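Local coordinates for protein probable tautomerase/dehalogenase AU4130 (Aspergillus fumigatus Af293, PDB 3C6V) that is of unknown function but is probably a trimeric tautomerase or dehalogenase, at residues B[22-27]-B[86-91]; B[28-33]-B[80-85]; B[55-60]-B[154-159]. All blocks are in the same frame, centred on the assembly; numbering follows the deposited sequence.

Contact 1: B[22-27]-B[86-91]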
loop_
_atom_site.group_PDB
_atom_site.type_symbol
_atom_site.label_atom_id
_atom_site.label_comp_id
_atom_site.label_asym_id
_atom_site.label_seq_id
_atom_site.Cartn_x
_atom_site.Cartn_y
_atom_site.Cartn_z
HETATM N N MSE B 22 11.725 5.339 3.299
HETATM C CA MSE B 22 11.365 5.975 4.603
HETATM C C MSE B 22 12.001 5.315 5.820
HETATM O O MSE B 22 12.630 6.014 6.641
HETATM C CB MSE B 22 9.841 6.096 4.788
HETATM C CG MSE B 22 9.156 7.095 3.839
HETATM SE SE MSE B 22 8.905 6.425 1.959
HETATM C CE MSE B 22 7.743 5.034 2.352
ATOM N N PRO B 23 11.894 3.973 5.944
ATOM C CA PRO B 23 11.099 2.989 5.200
ATOM C C PRO B 23 9.841 2.581 5.979
ATOM O O PRO B 23 9.794 2.722 7.217
ATOM C CB PRO B 23 12.041 1.797 5.146
ATOM C CG PRO B 23 12.696 1.845 6.533
ATOM C CD PRO B 23 12.796 3.306 6.906
ATOM N N ARG B 24 8.836 2.054 5.273
ATOM C CA ARG B 24 7.637 1.563 5.952
ATOM C C ARG B 24 7.397 0.133 5.471
ATOM O O ARG B 24 7.242 -0.097 4.275
ATOM C CB ARG B 24 6.441 2.461 5.591
ATOM C CG ARG B 24 5.073 1.940 6.090
ATOM C CD ARG B 24 4.631 2.588 7.381
ATOM N NE ARG B 24 4.455 4.046 7.360
ATOM C CZ ARG B 24 3.374 4.698 6.922
ATOM N NH1 ARG B 24 2.349 4.048 6.383
ATOM N NH2 ARG B 24 3.348 6.000 6.994
ATOM N N TRP B 25 7.409 -0.833 6.382
ATOM C CA TRP B 25 7.185 -2.233 6.008
ATOM C C TRP B 25 5.777 -2.671 6.444
ATOM O O TRP B 25 5.383 -2.449 7.589
ATOM C CB TRP B 25 8.225 -3.162 6.645
ATOM C CG TRP B 25 9.654 -3.047 6.065
ATOM C CD1 TRP B 25 10.388 -1.902 5.815
ATOM C CD2 TRP B 25 10.495 -4.147 5.711
ATOM N NE1 TRP B 25 11.640 -2.247 5.339
ATOM C CE2 TRP B 25 11.724 -3.611 5.253
ATOM C CE3 TRP B 25 10.321 -5.533 5.732
ATOM C CZ2 TRP B 25 12.771 -4.416 4.798
ATOM C CZ3 TRP B 25 11.357 -6.344 5.304
ATOM C CH2 TRP B 25 12.588 -5.776 4.848
ATOM N N LEU B 26 5.024 -3.254 5.519
ATOM C CA LEU B 26 3.724 -3.837 5.807
ATOM C C LEU B 26 3.847 -5.332 5.611
ATOM O O LEU B 26 4.272 -5.799 4.531
ATOM C CB LEU B 26 2.647 -3.252 4.872
ATOM C CG LEU B 26 1.231 -3.850 5.016
ATOM C CD1 LEU B 26 0.665 -3.546 6.453
ATOM C CD2 LEU B 26 0.314 -3.298 3.955
ATOM N N ILE B 27 3.529 -6.088 6.657
ATOM C CA ILE B 27 3.769 -7.535 6.624
ATOM C C ILE B 27 2.449 -8.240 6.932
ATOM O O ILE B 27 1.993 -8.271 8.089
ATOM C CB ILE B 27 4.870 -7.947 7.655
ATOM C CG1 ILE B 27 6.177 -7.178 7.358
ATOM C CG2 ILE B 27 5.143 -9.470 7.576
ATOM C CD1 ILE B 27 7.399 -7.564 8.274
ATOM N N THR B 86 5.228 -5.810 1.879
ATOM C CA THR B 86 5.272 -4.604 1.039
ATOM C C THR B 86 6.233 -3.616 1.695
ATOM O O THR B 86 6.028 -3.241 2.866
ATOM C CB THR B 86 3.881 -3.932 0.889
ATOM O OG1 THR B 86 2.918 -4.902 0.446
ATOM C CG2 THR B 86 3.946 -2.788 -0.167
ATOM N N ILE B 87 7.268 -3.220 0.952
ATOM C CA ILE B 87 8.320 -2.318 1.458
ATOM C C ILE B 87 8.202 -0.951 0.784
ATOM O O ILE B 87 8.420 -0.814 -0.429
ATOM C CB ILE B 87 9.742 -2.923 1.265
ATOM C CG1 ILE B 87 9.865 -4.276 2.032
ATOM C CG2 ILE B 87 10.830 -1.978 1.780
ATOM C CD1 ILE B 87 11.024 -5.147 1.509
ATOM N N TYR B 88 7.852 0.069 1.556
ATOM C CA TYR B 88 7.674 1.399 0.965
ATOM C C TYR B 88 8.982 2.184 1.183
ATOM O O TYR B 88 9.433 2.327 2.329
ATOM C CB TYR B 88 6.512 2.110 1.647
ATOM C CG TYR B 88 5.163 1.483 1.417
ATOM C CD1 TYR B 88 4.657 0.518 2.292
ATOM C CD2 TYR B 88 4.358 1.899 0.354
ATOM C CE1 TYR B 88 3.419 -0.054 2.074
ATOM C CE2 TYR B 88 3.104 1.342 0.146
ATOM C CZ TYR B 88 2.654 0.360 1.001
ATOM O OH TYR B 88 1.402 -0.195 0.801
ATOM N N HIS B 89 9.577 2.639 0.082
ATOM C CA HIS B 89 10.830 3.359 0.076
ATOM C C HIS B 89 10.636 4.693 -0.671
ATOM O O HIS B 89 9.637 4.885 -1.376
ATOM C CB HIS B 89 11.909 2.539 -0.651
ATOM C CG HIS B 89 12.628 1.530 0.204
ATOM N ND1 HIS B 89 13.720 0.828 -0.267
ATOM C CD2 HIS B 89 12.463 1.149 1.500
ATOM C CE1 HIS B 89 14.160 0.013 0.684
ATOM N NE2 HIS B 89 13.427 0.200 1.768
ATOM N N LEU B 90 11.620 5.575 -0.524
ATOM C CA LEU B 90 11.740 6.817 -1.277
ATOM C C LEU B 90 12.180 6.540 -2.716
ATOM O O LEU B 90 13.027 5.678 -2.958
ATOM C CB LEU B 90 12.847 7.668 -0.661
ATOM C CG LEU B 90 12.649 8.716 0.443
ATOM C CD1 LEU B 90 11.226 9.159 0.745
ATOM C CD2 LEU B 90 13.560 8.521 1.651
ATOM N N ALA B 91 11.644 7.304 -3.658
ATOM C CA ALA B 91 12.035 7.156 -5.062
ATOM C C ALA B 91 13.510 7.511 -5.245
ATOM O O ALA B 91 14.043 8.369 -4.547
ATOM C CB ALA B 91 11.158 8.032 -5.957
#

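Contact 2: B[28-33]-B[80-85]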
loop_
_atom_site.group_PDB
_atom_site.type_symbol
_atom_site.label_atom_id
_atom_site.label_comp_id
_atom_site.label_asym_id
_atom_site.label_seq_id
_atom_site.Cartn_x
_atom_site.Cartn_y
_atom_site.Cartn_z
ATOM N N GLN B 28 1.826 -8.746 5.884
ATOM C CA GLN B 28 0.582 -9.514 5.989
ATOM C C GLN B 28 0.949 -10.995 6.125
ATOM O O GLN B 28 1.918 -11.438 5.514
ATOM C CB GLN B 28 -0.245 -9.315 4.722
ATOM C CG GLN B 28 -0.889 -7.919 4.616
ATOM C CD GLN B 28 -1.286 -7.574 3.193
ATOM O OE1 GLN B 28 -0.469 -7.092 2.419
ATOM N NE2 GLN B 28 -2.520 -7.850 2.837
ATOM N N HIS B 29 0.187 -11.768 6.913
ATOM C CA HIS B 29 0.580 -13.169 7.175
ATOM C C HIS B 29 -0.614 -13.980 7.647
ATOM O O HIS B 29 -1.614 -13.426 8.177
ATOM C CB HIS B 29 1.711 -13.224 8.223
ATOM C CG HIS B 29 1.309 -12.634 9.548
ATOM N ND1 HIS B 29 0.690 -13.371 10.542
ATOM C CD2 HIS B 29 1.422 -11.371 10.029
ATOM C CE1 HIS B 29 0.424 -12.582 11.573
ATOM N NE2 HIS B 29 0.869 -11.366 11.292
ATOM N N SER B 30 -0.529 -15.296 7.467
ATOM C CA SER B 30 -1.611 -16.192 7.927
ATOM C C SER B 30 -1.626 -16.340 9.449
ATOM O O SER B 30 -0.653 -16.000 10.130
ATOM C CB SER B 30 -1.464 -17.573 7.245
ATOM O OG SER B 30 -0.071 -17.885 7.098
ATOM N N PRO B 31 -2.733 -16.870 10.003
ATOM C CA PRO B 31 -2.766 -17.150 11.449
ATOM C C PRO B 31 -1.742 -18.217 11.846
ATOM O O PRO B 31 -1.361 -19.088 11.021
ATOM C CB PRO B 31 -4.198 -17.672 11.670
ATOM C CG PRO B 31 -4.984 -17.118 10.492
ATOM C CD PRO B 31 -4.015 -17.202 9.348
ATOM N N ASN B 32 -1.295 -18.154 13.091
ATOM C CA ASN B 32 -0.416 -19.214 13.630
ATOM C C ASN B 32 0.819 -19.423 12.752
ATOM O O ASN B 32 1.235 -20.572 12.507
ATOM C CB ASN B 32 -1.175 -20.552 13.736
ATOM C CG ASN B 32 -2.426 -20.467 14.602
ATOM O OD1 ASN B 32 -3.519 -20.792 14.139
ATOM N ND2 ASN B 32 -2.274 -20.047 15.857
ATOM N N THR B 33 1.406 -18.316 12.293
ATOM C CA THR B 33 2.498 -18.361 11.338
ATOM C C THR B 33 3.778 -17.726 11.863
ATOM O O THR B 33 4.887 -18.283 11.680
ATOM C CB THR B 33 2.035 -17.796 9.966
ATOM O OG1 THR B 33 1.017 -18.683 9.466
ATOM C CG2 THR B 33 3.186 -17.696 8.954
ATOM N N PRO B 80 -2.262 -21.357 4.312
ATOM C CA PRO B 80 -2.187 -21.286 5.773
ATOM C C PRO B 80 -0.780 -20.957 6.338
ATOM O O PRO B 80 -0.610 -20.931 7.555
ATOM C CB PRO B 80 -2.562 -22.708 6.195
ATOM C CG PRO B 80 -1.835 -23.565 5.124
ATOM C CD PRO B 80 -2.031 -22.732 3.825
ATOM N N ASN B 81 0.220 -20.709 5.492
ATOM C CA ASN B 81 1.576 -20.542 6.016
ATOM C C ASN B 81 2.426 -19.597 5.161
ATOM O O ASN B 81 3.477 -19.992 4.658
ATOM C CB ASN B 81 2.259 -21.912 6.199
ATOM C CG ASN B 81 3.454 -21.850 7.121
ATOM O OD1 ASN B 81 3.430 -21.172 8.146
ATOM N ND2 ASN B 81 4.529 -22.552 6.749
ATOM N N PHE B 82 1.969 -18.352 5.021
ATOM C CA PHE B 82 2.611 -17.389 4.101
ATOM C C PHE B 82 2.924 -16.096 4.862
ATOM O O PHE B 82 2.291 -15.788 5.899
ATOM C CB PHE B 82 1.685 -17.054 2.899
ATOM C CG PHE B 82 0.606 -16.076 3.255
ATOM C CD1 PHE B 82 -0.622 -16.523 3.751
ATOM C CD2 PHE B 82 0.831 -14.696 3.151
ATOM C CE1 PHE B 82 -1.636 -15.621 4.118
ATOM C CE2 PHE B 82 -0.165 -13.793 3.564
ATOM C CZ PHE B 82 -1.396 -14.251 4.031
ATOM N N VAL B 83 3.862 -15.339 4.307
ATOM C CA VAL B 83 4.135 -13.940 4.690
ATOM C C VAL B 83 4.286 -13.133 3.397
ATOM O O VAL B 83 5.099 -13.481 2.532
ATOM C CB VAL B 83 5.420 -13.801 5.582
ATOM C CG1 VAL B 83 5.724 -12.314 5.973
ATOM C CG2 VAL B 83 5.319 -14.676 6.851
ATOM N N ALA B 84 3.483 -12.068 3.268
ATOM C CA ALA B 84 3.519 -11.181 2.113
ATOM C C ALA B 84 3.977 -9.814 2.577
ATOM O O ALA B 84 3.331 -9.185 3.427
ATOM C CB ALA B 84 2.111 -11.059 1.469
ATOM N N LEU B 85 5.106 -9.355 2.054
ATOM C CA LEU B 85 5.668 -8.098 2.514
ATOM C C LEU B 85 5.575 -7.014 1.441
ATOM O O LEU B 85 5.810 -7.276 0.249
ATOM C CB LEU B 85 7.125 -8.283 2.941
ATOM C CG LEU B 85 7.410 -9.331 4.026
ATOM C CD1 LEU B 85 7.723 -10.720 3.397
ATOM C CD2 LEU B 85 8.660 -8.865 4.792
HETATM O O HOH W 1 2.069 -6.692 2.428
HETATM O O HOH W 2 -2.752 -20.705 9.390
HETATM O O HOH W 3 0.810 -22.008 9.870
HETATM O O HOH W 4 4.927 -20.906 10.386
#

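Contact 3: B[55-60]-B[154-159]. With SO4 (sulfate ion), chain E.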
loop_
_atom_site.group_PDB
_atom_site.type_symbol
_atom_site.label_atom_id
_atom_site.label_comp_id
_atom_site.label_asym_id
_atom_site.label_seq_id
_atom_site.Cartn_x
_atom_site.Cartn_y
_atom_site.Cartn_z
ATOM N N LEU B 55 20.529 5.740 9.101
ATOM C CA LEU B 55 19.153 6.211 9.336
ATOM C C LEU B 55 18.872 6.291 10.826
ATOM O O LEU B 55 19.285 5.404 11.578
ATOM C CB LEU B 55 18.096 5.289 8.671
ATOM C CG LEU B 55 17.699 5.425 7.196
ATOM C CD1 LEU B 55 16.252 4.899 6.965
ATOM C CD2 LEU B 55 17.827 6.872 6.698
ATOM N N PRO B 56 18.147 7.357 11.273
ATOM C CA PRO B 56 17.668 7.351 12.643
ATOM C C PRO B 56 16.769 6.126 12.859
ATOM O O PRO B 56 15.925 5.809 11.994
ATOM C CB PRO B 56 16.833 8.625 12.727
ATOM C CG PRO B 56 17.451 9.539 11.702
ATOM C CD PRO B 56 17.742 8.595 10.572
ATOM N N ALA B 57 16.963 5.450 13.995
ATOM C CA ALA B 57 16.182 4.251 14.288
ATOM C C ALA B 57 14.671 4.466 14.151
ATOM O O ALA B 57 13.969 3.609 13.571
ATOM C CB ALA B 57 16.521 3.714 15.658
ATOM N N PHE B 58 14.176 5.600 14.656
ATOM C CA PHE B 58 12.716 5.843 14.704
ATOM C C PHE B 58 12.080 5.989 13.291
ATOM O O PHE B 58 10.867 5.981 13.183
ATOM C CB PHE B 58 12.368 7.077 15.590
ATOM C CG PHE B 58 12.544 8.417 14.894
ATOM C CD1 PHE B 58 13.802 8.996 14.764
ATOM C CD2 PHE B 58 11.430 9.108 14.384
ATOM C CE1 PHE B 58 13.965 10.237 14.109
ATOM C CE2 PHE B 58 11.582 10.323 13.735
ATOM C CZ PHE B 58 12.834 10.893 13.594
ATOM N N TYR B 59 12.874 6.160 12.220
ATOM C CA TYR B 59 12.280 6.178 10.866
ATOM C C TYR B 59 11.665 4.814 10.514
ATOM O O TYR B 59 10.780 4.733 9.656
ATOM C CB TYR B 59 13.336 6.447 9.776
ATOM C CG TYR B 59 13.855 7.855 9.606
ATOM C CD1 TYR B 59 13.745 8.805 10.627
ATOM C CD2 TYR B 59 14.498 8.221 8.424
ATOM C CE1 TYR B 59 14.263 10.105 10.458
ATOM C CE2 TYR B 59 15.025 9.485 8.251
ATOM C CZ TYR B 59 14.899 10.425 9.274
ATOM O OH TYR B 59 15.431 11.658 9.087
ATOM N N VAL B 60 12.194 3.745 11.093
ATOM C CA VAL B 60 11.852 2.404 10.602
ATOM C C VAL B 60 10.533 1.978 11.218
ATOM O O VAL B 60 10.458 1.782 12.413
ATOM C CB VAL B 60 12.940 1.376 10.902
ATOM C CG1 VAL B 60 12.562 0.020 10.295
ATOM C CG2 VAL B 60 14.305 1.837 10.369
ATOM N N ARG B 154 20.895 11.412 16.673
ATOM C CA ARG B 154 21.317 11.564 18.076
ATOM C C ARG B 154 20.153 11.669 19.024
ATOM O O ARG B 154 20.193 11.133 20.139
ATOM C CB ARG B 154 22.101 12.874 18.283
ATOM C CG ARG B 154 23.423 12.946 17.644
ATOM C CD ARG B 154 24.207 14.038 18.319
ATOM N NE ARG B 154 23.843 15.411 17.939
ATOM C CZ ARG B 154 24.332 16.060 16.882
ATOM N NH1 ARG B 154 25.161 15.461 16.037
ATOM N NH2 ARG B 154 23.980 17.321 16.672
ATOM N N GLU B 155 19.163 12.452 18.601
ATOM C CA GLU B 155 17.951 12.692 19.383
ATOM C C GLU B 155 16.902 11.615 19.198
ATOM O O GLU B 155 15.988 11.511 20.016
ATOM C CB GLU B 155 17.341 14.049 19.013
ATOM C CG GLU B 155 18.247 15.232 19.278
ATOM C CD GLU B 155 18.663 15.358 20.768
ATOM O OE1 GLU B 155 18.011 14.756 21.666
ATOM O OE2 GLU B 155 19.651 16.067 21.023
ATOM N N ASN B 156 17.054 10.820 18.134
ATOM C CA ASN B 156 16.108 9.776 17.750
ATOM C C ASN B 156 14.653 10.274 17.740
ATOM O O ASN B 156 13.770 9.614 18.250
ATOM C CB ASN B 156 16.259 8.499 18.612
ATOM C CG ASN B 156 15.610 7.301 17.961
ATOM O OD1 ASN B 156 15.723 7.124 16.752
ATOM N ND2 ASN B 156 14.890 6.488 18.747
ATOM N N ARG B 157 14.431 11.451 17.169
ATOM C CA ARG B 157 13.093 12.064 17.058
ATOM C C ARG B 157 13.186 13.235 16.072
ATOM O O ARG B 157 14.298 13.700 15.788
ATOM C CB ARG B 157 12.581 12.553 18.421
ATOM C CG ARG B 157 13.350 13.771 18.999
ATOM C CD ARG B 157 12.816 14.161 20.386
ATOM N NE ARG B 157 13.588 15.249 20.985
ATOM C CZ ARG B 157 13.424 16.545 20.696
ATOM N NH1 ARG B 157 12.503 16.948 19.814
ATOM N NH2 ARG B 157 14.183 17.447 21.292
ATOM N N PRO B 158 12.032 13.699 15.525
ATOM C CA PRO B 158 12.084 14.883 14.667
ATOM C C PRO B 158 12.358 16.159 15.465
ATOM O O PRO B 158 11.694 16.439 16.474
ATOM C CB PRO B 158 10.678 14.942 14.020
ATOM C CG PRO B 158 10.011 13.633 14.364
ATOM C CD PRO B 158 10.651 13.181 15.652
ATOM N N VAL B 159 13.387 16.880 15.038
ATOM C CA VAL B 159 13.846 18.076 15.736
ATOM C C VAL B 159 13.635 19.229 14.782
ATOM O O VAL B 159 14.043 19.166 13.617
ATOM C CB VAL B 159 15.330 17.958 16.129
ATOM C CG1 VAL B 159 15.776 19.179 16.972
ATOM C CG2 VAL B 159 15.572 16.676 16.904
HETATM S S SO4 E . 12.566 20.482 19.198
HETATM O O1 SO4 E . 13.580 19.523 19.626
HETATM O O2 SO4 E . 12.223 20.286 17.791
HETATM O O3 SO4 E . 11.361 20.310 20.003
HETATM O O4 SO4 E . 13.115 21.822 19.394
HETATM O O HOH W 5 18.724 7.060 16.185
#

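Contact 1: B[22-27]-B[86-91]
I87 lies flat against the indole of W25. Its CG1 sits 3.7 Å from the centroid of the W25 six-membered ring, 11° off the ring normal, a CH-pi contact over the face. CD1 and CG2 of I87 reach further along the same indole, CD1 toward CH2 and CG2 toward NE1. W25 has CG beside its backbone N (chi1 -71°), which brings the indole round toward I87. The other face of the sheet carries R24, L26, T86 and Y88. There R24 O, which accepts the N-H of Y88, lies at the edge of the Y88 ring, in its plane, 3.3 Å from Y88 CD1.

These pairs belong to antiparallel strands 24-27 and 86-90, whose axes come within 4.8 Å. They are the two central strands of the four-stranded mixed sheet of a tautomerase-superfamily beta-alpha-beta fold. R24 with Y88 and L26 with T86 are hydrogen-bonded pairs. The L26 N to T86 O bond, 2.8 Å, is nearly straight at 176°. W25 with I87 is the non-hydrogen-bonded pair between them.

P23 comes just before the strand. Its CB meets the edge of the H89 imidazole, 3.7 Å from CD2. Selenomethionine M22 bends at chi2 and chi3, and its SE lies 3.8 Å from L90 CD1. Further out, Y50 OH hydrogen-bonds to both W25 NE1 and H89 NE2, tying the two rings to helix 36-51. The R24 side chain leads away from Y88, and its NH2 forms a salt bridge with E123 of the second subunit.

Contact 2: B[28-33]-B[80-85]
Q28 pairs with A84 as an antiparallel hydrogen-bonded pair, H29 with V83 as a non-hydrogen-bonded one, and S30 N then reaches F82 O in a longer bond of 3.3 Å. In this last pair the hydroxyl of S30 stands in for its carbonyl. S30 OG accepts the N-H of F82 at 2.9 Å and donates to T33 OG1 at 2.7 Å. Chi1 of S30 is 36°, which holds OG between its backbone N and carbonyl carbon and turns it to F82. T33 OG1 donates to P31 O, so a short chain of hydrogen bonds runs from F82 N through both hydroxyls into the turn.

The F82 ring folds back over segment 28-33. S30 N lies over one face, 3.5 Å above the plane and toward the rim, while its N-H goes to F82 O. H29 CA approaches the same ring off-centre. The ring also meets H63 of the third subunit. On the other side of the sheet V83 CG2 touches H29 CB at 4.1 Å. The H29 imidazole bends toward its own segment, where ND1 donates to S30 O from above the carbonyl plane.

Waters bridge the two segments. One bridges Q28 OE1 and A84 O. Another donates to P31 O and P80 O, and a third to T33 O and N81 OD1, the last at 2.7 Å. N81 ND2 is held by K118 O.

The arrangement is the end of an antiparallel strand pair, where the central strands 24-29 and 82-90 of the tautomerase-like sheet part into loops and a serine hydroxyl replaces a main-chain acceptor.

Contact 3: B[55-60]-B[154-159]
The ring of F58 is covered on both faces. R157 CA sits over one, 3.5 Å above the plane and toward the rim. CD1 of Y59, the next residue in the chain, lies over the opposite one. At the edge, in the ring plane, is the amide oxygen of N156, 3.3 Å from F58 CD1. The amide and the ring are turned 78° apart. The proline ring of P158 crosses nearby, with CD 3.6 Å from F58 CE2.

N156 OD1 also accepts the backbone N-H of F58 at 3.0 Å, with an N-H...O angle of 146°. A water donates to the same oxygen and takes the N-H of A57. N156 has CG anti to its backbone N (chi1 -162°), and this sends the amide across to the 55-60 loop. R157 turns outward. Its NH1 and NH2 both donate hydrogen bonds to O1 of a sulfate, probably from the crystallisation liquor, which R160 N also holds.

N156 is the first residue past helix 147-155 and has positive phi. The contact is surface packing: the C-terminal exit of that helix is fastened to the 3-10 segment 57-59, just ahead of strand 61-66 of the tautomerase-like sheet.

Contacts 1 and 2 are successive parts of one ladder between strands 24-29 and 82-90, with centres about 18 Å apart. They touch where I27 packs on V83 and W25 on L85. The segments come in the order 22-27, 28-33, 55-60, 80-85, 86-91, 154-159. Contact 2 therefore closes a shorter loop within that of contact 1, and contact 3 alternates with both along the chain. Contact 3 lies about 16 Å from contact 1, centre to centre, and meets it through M22 and P23 against L55 and Y59. It is about 30 Å from contact 2, centre to centre, on the opposite side of the chain's centre. Contacts 1 and 2 touch the third subunit of the trimer.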